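PDB 6VSS: arginase from Medicago truncatula, which hydrolyses L-arginine to urea and L-ornithine with two manganese ions per subunit, and also converts agmatine to putrescine. Local coordinates for residues I180-A185 and R214-V219. Residues are numbered along the deposited sequence; the frame is centred on the assembly and turned at random.
Sequences ILHFDA and RRLVQV. With MN (manganese (II) ion), chain I; MN (manganese (II) ion), chain J.
Ile180 to Phe183 pairs in parallel with Leu216 to Val219, the strand axes 4.7 Å apart and 21° from parallel. Five backbone hydrogen bonds join segments 180-185 and 214-219, from Ile180 N to Arg215 O at one end to Asp184 N to Val219 O (3.0 Å) at the other. Ile180 and His182 each use both N and O.

Ile180, His182, Leu216 and Gln218 share one face of the sheet. Leu216 CD1 sits against His182 CB (3.7 Å) and Ile180 CG2. His182 has CG anti to the backbone N (chi1 164°), which lays its ring alongside the Gln218 side chain. There Gln218 NE2 donates to His182 ND1 at 3.0 Å, in the ring plane but on a bent bond. Gln218 is itself held by Thr239 and by Pro187 O. The other ring nitrogen, His182 NE2, donates to the anti lone pair of Asp184 OD2 (2.8 Å), which is tilted a little from the ring plane. A phenylalanine in place of His182 would probably leave Gln218 NE2 without this acceptor and Asp184 OD2 without its second-shell donor.

On the other face, Phe183 CD2 lies 4.1 Å from Val219 CB, and Leu181 CD1 meets Val217 and Val219. Helix 291-300 covers this side.

Asp184 bridges the metals, OD1 to one manganese (2.2 Å) and OD2 to the other (2.1 Å). The two strands belong to a beta-alpha-beta unit of the arginase fold, joined through helix 203-209, with the binuclear manganese site at the C-terminal end of strand 178-183.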
loop_
_atom_site.group_PDB
_atom_site.type_symbol
_atom_site.label_atom_id
_atom_site.label_comp_id
_atom_site.label_asym_id
_atom_site.label_seq_id
_atom_site.Cartn_x
_atom_site.Cartn_y
_atom_site.Cartn_z
ATOM N N ILE B 180 30.067 19.401 -15.383
ATOM C CA ILE B 180 28.836 18.821 -14.797
ATOM C C ILE B 180 29.133 17.484 -14.136
ATOM O O ILE B 180 29.813 16.642 -14.700
ATOM C CB ILE B 180 27.718 18.693 -15.832
ATOM C CG1 ILE B 180 27.385 20.034 -16.488
ATOM C CG2 ILE B 180 26.503 18.002 -15.204
ATOM C CD1 ILE B 180 26.333 19.927 -17.530
ATOM N N LEU B 181 28.604 17.333 -12.946
ATOM C CA LEU B 181 28.547 16.057 -12.228
ATOM C C LEU B 181 27.084 15.677 -12.284
ATOM O O LEU B 181 26.269 16.507 -11.849
ATOM C CB LEU B 181 28.982 16.245 -10.780
ATOM C CG LEU B 181 28.746 15.008 -9.921
ATOM C CD1 LEU B 181 29.454 13.802 -10.505
ATOM C CD2 LEU B 181 29.211 15.308 -8.494
ATOM N N HIS B 182 26.791 14.535 -12.905
ATOM C CA HIS B 182 25.428 14.125 -13.284
ATOM C C HIS B 182 25.226 12.742 -12.692
ATOM O O HIS B 182 25.960 11.816 -13.096
ATOM C CB HIS B 182 25.286 14.240 -14.794
ATOM C CG HIS B 182 24.112 13.517 -15.383
ATOM N ND1 HIS B 182 24.181 12.894 -16.625
ATOM C CD2 HIS B 182 22.839 13.383 -14.958
ATOM C CE1 HIS B 182 22.987 12.422 -16.930
ATOM N NE2 HIS B 182 22.156 12.688 -15.904
ATOM N N PHE B 183 24.299 12.611 -11.760
ATOM C CA PHE B 183 23.848 11.309 -11.202
ATOM C C PHE B 183 22.610 10.855 -11.960
ATOM O O PHE B 183 21.637 11.581 -12.035
ATOM C CB PHE B 183 23.563 11.414 -9.710
ATOM C CG PHE B 183 24.768 11.784 -8.885
ATOM C CD1 PHE B 183 25.046 13.114 -8.592
ATOM C CD2 PHE B 183 25.562 10.816 -8.293
ATOM C CE1 PHE B 183 26.118 13.476 -7.786
ATOM C CE2 PHE B 183 26.662 11.180 -7.509
ATOM C CZ PHE B 183 26.941 12.505 -7.284
ATOM N N ASP B 184 22.655 9.645 -12.484
ATOM C CA ASP B 184 21.514 9.123 -13.263
ATOM C C ASP B 184 21.647 7.608 -13.452
ATOM O O ASP B 184 22.757 7.150 -13.551
ATOM C CB ASP B 184 21.486 9.882 -14.578
ATOM C CG ASP B 184 20.097 10.038 -15.149
ATOM O OD1 ASP B 184 19.227 9.152 -14.955
ATOM O OD2 ASP B 184 19.883 11.113 -15.668
ATOM N N ALA B 185 20.554 6.863 -13.567
ATOM C CA ALA B 185 20.562 5.506 -14.167
ATOM C C ALA B 185 20.824 5.585 -15.681
ATOM O O ALA B 185 21.333 4.566 -16.258
ATOM C CB ALA B 185 19.280 4.781 -13.869
ATOM N N ARG B 214 31.904 21.409 -20.514
ATOM C CA ARG B 214 33.206 20.828 -20.940
ATOM C C ARG B 214 33.253 19.372 -20.474
ATOM O O ARG B 214 32.970 18.515 -21.266
ATOM C CB ARG B 214 34.347 21.677 -20.392
ATOM C CG ARG B 214 35.736 21.144 -20.711
ATOM C CD ARG B 214 36.774 22.056 -20.093
ATOM N NE ARG B 214 36.690 21.967 -18.644
ATOM C CZ ARG B 214 37.695 22.139 -17.818
ATOM N NH1 ARG B 214 38.895 22.443 -18.292
ATOM N NH2 ARG B 214 37.487 22.011 -16.518
ATOM N N ARG B 215 33.525 19.127 -19.203
ATOM C CA ARG B 215 33.428 17.790 -18.606
ATOM C C ARG B 215 31.975 17.511 -18.225
ATOM O O ARG B 215 31.200 18.453 -17.922
ATOM C CB ARG B 215 34.379 17.713 -17.423
ATOM C CG ARG B 215 35.834 17.911 -17.836
ATOM C CD ARG B 215 36.779 17.680 -16.682
ATOM N NE ARG B 215 36.682 16.322 -16.190
ATOM C CZ ARG B 215 37.036 15.938 -14.971
ATOM N NH1 ARG B 215 37.522 16.801 -14.089
ATOM N NH2 ARG B 215 36.916 14.674 -14.637
ATOM N N LEU B 216 31.582 16.271 -18.420
ATOM C CA LEU B 216 30.288 15.738 -17.961
ATOM C C LEU B 216 30.626 14.420 -17.291
ATOM O O LEU B 216 30.972 13.473 -17.987
ATOM C CB LEU B 216 29.364 15.545 -19.154
ATOM C CG LEU B 216 28.110 14.699 -18.916
ATOM C CD1 LEU B 216 27.336 15.158 -17.693
ATOM C CD2 LEU B 216 27.241 14.752 -20.173
ATOM N N VAL B 217 30.583 14.381 -15.989
ATOM C CA VAL B 217 30.958 13.162 -15.228
ATOM C C VAL B 217 29.667 12.499 -14.796
ATOM O O VAL B 217 28.942 13.164 -14.069
ATOM C CB VAL B 217 31.828 13.543 -14.034
ATOM C CG1 VAL B 217 32.253 12.323 -13.249
ATOM C CG2 VAL B 217 33.009 14.362 -14.496
ATOM N N GLN B 218 29.379 11.304 -15.314
ATOM C CA GLN B 218 28.077 10.633 -15.109
ATOM C C GLN B 218 28.313 9.514 -14.120
ATOM O O GLN B 218 29.245 8.718 -14.331
ATOM C CB GLN B 218 27.510 10.090 -16.420
ATOM C CG GLN B 218 27.476 11.136 -17.530
ATOM C CD GLN B 218 26.556 10.741 -18.669
ATOM O OE1 GLN B 218 26.737 9.707 -19.324
ATOM N NE2 GLN B 218 25.524 11.536 -18.884
ATOM N N VAL B 219 27.453 9.365 -13.149
ATOM C CA VAL B 219 27.607 8.323 -12.096
ATOM C C VAL B 219 26.263 7.635 -11.853
ATOM O O VAL B 219 25.271 8.323 -11.710
ATOM C CB VAL B 219 28.173 8.974 -10.825
ATOM C CG1 VAL B 219 28.321 7.986 -9.675
ATOM C CG2 VAL B 219 29.483 9.656 -11.111
HETATM MN MN MN I . 17.026 8.792 -15.116
HETATM MN MN MN J . 17.878 11.581 -16.235
HETATM O O HOH W 1 17.197 9.800 -17.025
#